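Local coordinates for protein tryptophan synthase alpha-subunit (Pyrococcus furiosus, PDB 1GEQ) that cleaves indoleglycerol phosphate into indole and glyceraldehyde 3-phosphate, the aldol step carried out by the alpha subunit in the last stage of tryptophan biosynthesis, at residues I45-T50 and M86-P91; V137-P142 and Y161-Y166; V194-G199 and E212-V217. All blocks are in the same frame, centred on the assembly; numbering follows the deposited sequence.

How the interactions relate
From the N terminus, interaction 1 comes first: the chain leaves loop 45-50 through helix 49-60 and comes back at the end of strand 83-87, which touches the loop, after a mostly helical excursion of 35 residues. Interactions 2 and 3 follow in series, neither nested in nor crossing what precedes them. Each closes one beta-alpha-beta unit, through helix 146-155 and helix 203-211 respectively. All three reach the same eight-stranded barrel. Interactions 2 and 3 meet directly, since strands 159-163 and 194-197 are neighbours: backbone hydrogen bonds probably join Leu162 to Ala195 and Gly197. Interaction 1 lies about 12 Å, centre to centre, from interaction 2 and about 19 Å from interaction 3.

Interaction 1: I45-T50 and M86-P91; sequences IADGKT and MTYYNP
Tyr88 reaches across to the loop at Ala46 and Asp47, where its hydroxyl both gives and accepts a hydrogen bond. The phenol proton goes to the carboxylate, with Tyr88 OH 2.8 Å from Asp47 OD1, while the backbone supplies the second bond, Ala46 N lying 3.1 Å from Tyr88 OH with an N-H...O angle of 149°. A tyrosine suits this place because its long, rigid ring carries one oxygen able to play both roles. Its CG lies beside the backbone N and opposite the carbonyl carbon (chi1 -82°), a setting that directs the ring out of the 86-91 segment and brings its hydroxyl end to the loop. Asp47 OD1 sits at the ring edge, in the ring plane, 3.6 Å from Tyr88 CE1. Seen from Asp47, however, the hydroxyl comes from above the carboxylate plane, and the carboxylate and ring planes stand 57° apart. Ala46 CB, 3.6 Å from Tyr88 OH, adds a small apolar neighbour. The other carboxylate oxygen faces the end of an extended methionine, with Asp47 OD2 4.2 Å from Met86 CE. Asp47 is an active-site proton acceptor, and the bond from Tyr88, a second-shell residue, probably restricts how its carboxylate can turn. Met86 also comes near Glu36, the other proton acceptor, and thus adjoins both catalytic side chains. Gly48 occupies the N-cap position of helix 49-60, and His55 of that helix touches Tyr88, whose ring also meets that of Phe41. Strand 83-87 is hydrogen-bonded through the backbone of Met86 to Leu37 of strand 35-38 and of Thr87 to Leu113 of strand 111-114.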
# COMPACT_ATOMS: atom_id res chain seq x y z
N ILE A 45 -11.83 4.67 7.97
CA ILE A 45 -12.64 3.62 8.55
C ILE A 45 -12.32 2.17 8.17
O ILE A 45 -12.86 1.25 8.77
CB ILE A 45 -14.14 3.84 8.26
CG1 ILE A 45 -14.41 3.63 6.77
CG2 ILE A 45 -14.56 5.25 8.68
CD1 ILE A 45 -15.87 3.45 6.42
N ALA A 46 -11.48 1.97 7.16
CA ALA A 46 -11.15 0.61 6.75
C ALA A 46 -9.80 0.16 7.28
O ALA A 46 -9.38 -0.98 7.04
CB ALA A 46 -11.17 0.51 5.22
N ASP A 47 -9.11 1.03 8.00
CA ASP A 47 -7.80 0.71 8.53
C ASP A 47 -7.80 0.32 10.00
O ASP A 47 -8.74 0.63 10.74
CB ASP A 47 -6.84 1.88 8.34
CG ASP A 47 -6.32 1.98 6.92
OD1 ASP A 47 -6.73 2.91 6.20
OD2 ASP A 47 -5.50 1.11 6.54
N GLY A 48 -6.72 -0.35 10.40
CA GLY A 48 -6.56 -0.74 11.79
C GLY A 48 -6.14 0.48 12.60
O GLY A 48 -5.78 1.52 12.02
N LYS A 49 -6.16 0.37 13.92
CA LYS A 49 -5.81 1.49 14.80
C LYS A 49 -4.46 2.14 14.54
O LYS A 49 -4.37 3.37 14.45
CB LYS A 49 -5.91 1.03 16.26
CG LYS A 49 -5.37 2.03 17.29
CD LYS A 49 -5.96 1.77 18.68
CE LYS A 49 -4.96 2.03 19.79
NZ LYS A 49 -3.99 0.91 19.98
N THR A 50 -3.41 1.34 14.41
CA THR A 50 -2.08 1.88 14.19
C THR A 50 -2.05 2.80 12.97
O THR A 50 -1.53 3.91 13.04
CB THR A 50 -1.04 0.75 14.04
OG1 THR A 50 -1.04 -0.05 15.23
CG2 THR A 50 0.36 1.32 13.83
N MET A 86 -1.89 4.81 -2.22
CA MET A 86 -3.08 4.27 -1.56
C MET A 86 -3.91 5.44 -1.04
O MET A 86 -3.39 6.33 -0.35
CB MET A 86 -2.66 3.34 -0.42
CG MET A 86 -3.81 2.56 0.20
SD MET A 86 -3.26 1.42 1.48
CE MET A 86 -4.79 1.10 2.39
N THR A 87 -5.20 5.44 -1.35
CA THR A 87 -6.03 6.55 -0.92
C THR A 87 -7.50 6.20 -0.79
O THR A 87 -7.97 5.21 -1.35
CB THR A 87 -5.94 7.71 -1.94
OG1 THR A 87 -6.68 8.85 -1.47
CG2 THR A 87 -6.52 7.27 -3.28
N TYR A 88 -8.22 7.02 -0.03
CA TYR A 88 -9.66 6.85 0.11
C TYR A 88 -10.23 7.63 -1.08
O TYR A 88 -9.52 8.45 -1.68
CB TYR A 88 -10.14 7.42 1.45
CG TYR A 88 -9.93 6.43 2.57
CD1 TYR A 88 -8.66 6.15 3.06
CD2 TYR A 88 -11.01 5.73 3.11
CE1 TYR A 88 -8.46 5.20 4.05
CE2 TYR A 88 -10.83 4.78 4.11
CZ TYR A 88 -9.55 4.51 4.57
OH TYR A 88 -9.38 3.57 5.56
N TYR A 89 -11.49 7.39 -1.43
CA TYR A 89 -12.11 8.04 -2.59
C TYR A 89 -12.39 9.54 -2.51
O TYR A 89 -12.29 10.24 -3.52
CB TYR A 89 -13.41 7.30 -2.96
CG TYR A 89 -13.92 7.61 -4.36
CD1 TYR A 89 -13.09 7.47 -5.46
CD2 TYR A 89 -15.23 8.01 -4.57
CE1 TYR A 89 -13.55 7.70 -6.75
CE2 TYR A 89 -15.71 8.25 -5.86
CZ TYR A 89 -14.86 8.10 -6.95
OH TYR A 89 -15.32 8.33 -8.22
N ASN A 90 -12.76 10.04 -1.34
CA ASN A 90 -13.07 11.46 -1.16
C ASN A 90 -12.09 12.41 -1.85
O ASN A 90 -12.47 13.22 -2.67
CB ASN A 90 -13.19 11.79 0.33
CG ASN A 90 -13.44 13.27 0.58
OD1 ASN A 90 -14.41 13.85 0.08
ND2 ASN A 90 -12.57 13.89 1.37
N PRO A 91 -10.79 12.31 -1.51
CA PRO A 91 -9.79 13.19 -2.11
C PRO A 91 -9.80 13.15 -3.65
O PRO A 91 -9.97 14.18 -4.31
CB PRO A 91 -8.48 12.65 -1.55
CG PRO A 91 -8.89 12.08 -0.22
CD PRO A 91 -10.16 11.37 -0.56

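Interaction 2: V137-P142 and Y161-Y166; sequences VFLAAP and YLVSLY
Leu139 and Val163 meet because each places a branch between its own backbone N and carbonyl carbon: Leu139 CG (chi1 79°) and Val163 CG2, so that Leu139 CD1 comes 3.9 Å from Val163 CG2. The pair belongs to a parallel beta-alpha-beta unit of the TIM barrel, strands 135-140 and 159-163 joined through helix 146-155. Three backbone bonds zip the strands: Tyr161 N to Phe138 O (2.9 Å), Ala140 N to Tyr161 O, and Val163 N to Ala140 O, the last nearly straight at 167°. Leu139 and Tyr161 share the inward face, where Tyr161 nears the catalytic Glu36; its CG, opposite the backbone N (chi1 -177°), sends the ring away from strand 135-140, and Val163 CG1 lies over one face, offset toward the rim. On the other face Ala140, small enough to fit under helix 146-155, meets Leu162, with Ala140 CB 4.0 Å from Leu162 CD2. Pro142 packs its ring against the loop that follows strand 159-163, CD lying 4.0 Å from Leu165 CG. With an alanine here, CG and CD would be gone, and a gap would probably open between Leu165 CG and the carbonyl of Val163. That same CD lies 3.2 Å from Val163 O, a buried oxygen with no hydrogen-bonding partner in the model.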
# COMPACT_ATOMS: atom_id res chain seq x y z
N VAL A 137 -4.83 -1.49 -8.46
CA VAL A 137 -4.64 -2.42 -7.36
C VAL A 137 -5.99 -2.44 -6.64
O VAL A 137 -6.53 -1.38 -6.30
CB VAL A 137 -3.56 -1.93 -6.38
CG1 VAL A 137 -3.42 -2.92 -5.21
CG2 VAL A 137 -2.25 -1.77 -7.09
N PHE A 138 -6.55 -3.63 -6.43
CA PHE A 138 -7.82 -3.77 -5.73
C PHE A 138 -7.61 -4.65 -4.51
O PHE A 138 -6.77 -5.54 -4.52
CB PHE A 138 -8.88 -4.40 -6.63
CG PHE A 138 -9.38 -3.48 -7.70
CD1 PHE A 138 -8.84 -3.55 -8.98
CD2 PHE A 138 -10.37 -2.55 -7.43
CE1 PHE A 138 -9.29 -2.69 -9.98
CE2 PHE A 138 -10.83 -1.68 -8.43
CZ PHE A 138 -10.29 -1.76 -9.71
N LEU A 139 -8.39 -4.40 -3.47
CA LEU A 139 -8.23 -5.19 -2.27
C LEU A 139 -9.36 -6.19 -2.07
O LEU A 139 -10.44 -6.07 -2.63
CB LEU A 139 -8.09 -4.27 -1.05
CG LEU A 139 -9.31 -3.61 -0.41
CD1 LEU A 139 -10.03 -4.62 0.47
CD2 LEU A 139 -8.84 -2.42 0.44
N ALA A 140 -9.05 -7.21 -1.28
CA ALA A 140 -10.01 -8.25 -0.96
C ALA A 140 -9.78 -8.60 0.50
O ALA A 140 -8.63 -8.68 0.94
CB ALA A 140 -9.79 -9.48 -1.86
N ALA A 141 -10.87 -8.77 1.24
CA ALA A 141 -10.81 -9.10 2.65
C ALA A 141 -11.28 -10.54 2.79
O ALA A 141 -11.72 -11.14 1.81
CB ALA A 141 -11.74 -8.16 3.44
N PRO A 142 -11.19 -11.11 4.00
CA PRO A 142 -11.61 -12.50 4.21
C PRO A 142 -13.08 -12.85 3.88
O PRO A 142 -13.40 -14.02 3.68
CB PRO A 142 -11.27 -12.72 5.68
CG PRO A 142 -10.05 -11.88 5.87
CD PRO A 142 -10.46 -10.60 5.18
N TYR A 161 -4.45 -7.00 -3.67
CA TYR A 161 -4.01 -6.80 -2.30
C TYR A 161 -4.98 -7.44 -1.30
O TYR A 161 -6.12 -7.03 -1.18
CB TYR A 161 -3.85 -5.30 -2.04
CG TYR A 161 -3.33 -4.91 -0.67
CD1 TYR A 161 -2.40 -5.70 0.00
CD2 TYR A 161 -3.72 -3.71 -0.07
CE1 TYR A 161 -1.87 -5.30 1.24
CE2 TYR A 161 -3.20 -3.30 1.16
CZ TYR A 161 -2.28 -4.10 1.80
OH TYR A 161 -1.78 -3.71 3.02
N LEU A 162 -4.50 -8.47 -0.61
CA LEU A 162 -5.31 -9.19 0.37
C LEU A 162 -5.06 -8.58 1.75
O LEU A 162 -3.91 -8.42 2.16
CB LEU A 162 -4.93 -10.67 0.41
CG LEU A 162 -4.94 -11.44 -0.92
CD1 LEU A 162 -4.73 -12.94 -0.65
CD2 LEU A 162 -6.24 -11.21 -1.63
N VAL A 163 -6.13 -8.25 2.46
CA VAL A 163 -5.98 -7.66 3.78
C VAL A 163 -6.80 -8.42 4.82
O VAL A 163 -7.68 -9.21 4.47
CB VAL A 163 -6.41 -6.17 3.80
CG1 VAL A 163 -5.50 -5.34 2.91
CG2 VAL A 163 -7.87 -6.05 3.35
N SER A 164 -6.51 -8.18 6.09
CA SER A 164 -7.23 -8.84 7.18
C SER A 164 -8.42 -7.96 7.59
O SER A 164 -8.37 -6.74 7.44
CB SER A 164 -6.28 -9.05 8.36
OG SER A 164 -6.63 -10.21 9.09
N LEU A 165 -9.47 -8.58 8.13
CA LEU A 165 -10.67 -7.83 8.52
C LEU A 165 -10.39 -6.51 9.24
O LEU A 165 -11.01 -5.50 8.92
CB LEU A 165 -11.58 -8.71 9.38
CG LEU A 165 -12.44 -9.70 8.58
CD1 LEU A 165 -13.12 -10.69 9.51
CD2 LEU A 165 -13.47 -8.93 7.76
N TYR A 166 -9.46 -6.51 10.19
CA TYR A 166 -9.15 -5.28 10.90
C TYR A 166 -7.70 -5.26 11.39
O TYR A 166 -6.76 -5.03 10.62
CB TYR A 166 -10.07 -5.10 12.12
CG TYR A 166 -11.55 -5.37 11.89
CD1 TYR A 166 -12.39 -4.41 11.34
CD2 TYR A 166 -12.10 -6.58 12.28
CE1 TYR A 166 -13.77 -4.66 11.20
CE2 TYR A 166 -13.46 -6.84 12.15
CZ TYR A 166 -14.29 -5.88 11.60
OH TYR A 166 -15.64 -6.15 11.48

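Interaction 3: V194-G199 and E212-V217; sequences VAVGFG and EGANGV
This contact is a buried parallel strand pairing, closing the beta-alpha-beta unit in which helix 203-211 links strands 194-197 and 216-219, the last two strands of the TIM barrel. Ala195 pairs with Gly216 and Val196 with Val217. Val194 O takes a bond from Gly216 N at 3.2 Å and a weak one from Asn215 N, while Val196 N reaches Gly216 O at 3.0 Å. At the start of the pairing a side chain stands in for a backbone carbonyl: Asn215 OD1 accepts from Val194 N at 2.8 Å, almost straight at 166°, although the donor lies 38° out of the amide plane. This is possible because Asn215 CG lies beside its own backbone N (chi1 -58°), which swings the amide across to the start of strand 194-197. Asparagine suits the place, since its other end, ND2, bonds to Asp4, so both polar atoms of the amide are held. Gly216 fits the inward face shared with Ala195, where a CB would come close beside Ala195 CB. On the outward face beta-branched Val196 spreads its two methyls, both 4.1 Å from Ala214 CB, and its CG2 also lies 4.3 Å from Val217 CG2. Val196 CB lies over the centre of one face of the Phe198 ring. Gly213, with positive phi, is the C-prime residue of the Schellman motif that ends helix 203-211; a side chain there would jam against Glu212 O, which calls for glycine. Outward, Val196 packs on Leu183 of helix 177-189 and Leu209 of helix 203-211, and Val217 on Leu210; to the side, Ala195 is hydrogen-bonded through its backbone to Val160 of strand 159-163.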
# COMPACT_ATOMS: atom_id res chain seq x y z
N VAL A 194 -0.18 -11.58 -6.04
CA VAL A 194 -0.91 -11.21 -4.84
C VAL A 194 0.05 -10.75 -3.76
O VAL A 194 1.10 -11.35 -3.56
CB VAL A 194 -1.73 -12.42 -4.29
CG1 VAL A 194 -2.35 -12.07 -2.95
CG2 VAL A 194 -2.81 -12.82 -5.28
N ALA A 195 -0.32 -9.67 -3.07
CA ALA A 195 0.48 -9.17 -1.96
C ALA A 195 -0.47 -9.23 -0.77
O ALA A 195 -1.69 -9.05 -0.93
CB ALA A 195 0.91 -7.72 -2.23
N VAL A 196 0.06 -9.50 0.41
CA VAL A 196 -0.78 -9.59 1.61
C VAL A 196 -0.38 -8.58 2.68
O VAL A 196 0.81 -8.31 2.89
CB VAL A 196 -0.70 -11.00 2.24
CG1 VAL A 196 -1.20 -12.06 1.25
CG2 VAL A 196 0.75 -11.30 2.67
N GLY A 197 -1.39 -8.01 3.33
CA GLY A 197 -1.17 -7.06 4.41
C GLY A 197 -1.97 -7.61 5.56
O GLY A 197 -3.12 -7.23 5.78
N PHE A 198 -1.37 -8.56 6.27
CA PHE A 198 -2.04 -9.23 7.37
C PHE A 198 -1.54 -8.82 8.76
O PHE A 198 -1.81 -9.51 9.73
CB PHE A 198 -1.88 -10.75 7.21
CG PHE A 198 -2.56 -11.33 5.99
CD1 PHE A 198 -2.22 -12.60 5.54
CD2 PHE A 198 -3.59 -10.65 5.34
CE1 PHE A 198 -2.90 -13.19 4.47
CE2 PHE A 198 -4.27 -11.22 4.27
CZ PHE A 198 -3.92 -12.50 3.83
N GLY A 199 -0.79 -7.72 8.83
CA GLY A 199 -0.28 -7.26 10.12
C GLY A 199 0.96 -8.00 10.57
O GLY A 199 1.08 -8.39 11.73
N GLU A 212 3.36 -20.01 1.78
CA GLU A 212 1.98 -20.29 1.40
C GLU A 212 1.57 -19.68 0.06
O GLU A 212 0.40 -19.72 -0.31
CB GLU A 212 1.02 -19.80 2.49
CG GLU A 212 1.10 -20.62 3.76
CD GLU A 212 0.62 -22.04 3.55
OE1 GLU A 212 1.23 -22.96 4.14
OE2 GLU A 212 -0.37 -22.23 2.82
N GLY A 213 2.52 -19.10 -0.66
CA GLY A 213 2.20 -18.55 -1.97
C GLY A 213 2.09 -17.05 -2.18
O GLY A 213 1.84 -16.62 -3.31
N ALA A 214 2.27 -16.24 -1.15
CA ALA A 214 2.17 -14.79 -1.34
C ALA A 214 3.35 -14.32 -2.21
O ALA A 214 4.49 -14.61 -1.91
CB ALA A 214 2.21 -14.06 0.02
N ASN A 215 3.06 -13.59 -3.28
CA ASN A 215 4.12 -13.09 -4.15
C ASN A 215 4.84 -11.95 -3.45
O ASN A 215 6.04 -11.75 -3.64
CB ASN A 215 3.54 -12.59 -5.48
CG ASN A 215 2.75 -13.67 -6.21
OD1 ASN A 215 1.54 -13.80 -6.04
ND2 ASN A 215 3.45 -14.45 -7.03
N GLY A 216 4.11 -11.23 -2.61
CA GLY A 216 4.70 -10.11 -1.88
C GLY A 216 4.04 -9.94 -0.52
O GLY A 216 2.88 -10.27 -0.34
N VAL A 217 4.82 -9.43 0.43
CA VAL A 217 4.32 -9.21 1.79
C VAL A 217 4.45 -7.73 2.14
O VAL A 217 5.55 -7.16 2.12
CB VAL A 217 5.11 -10.07 2.82
CG1 VAL A 217 4.54 -9.86 4.23
CG2 VAL A 217 5.03 -11.55 2.43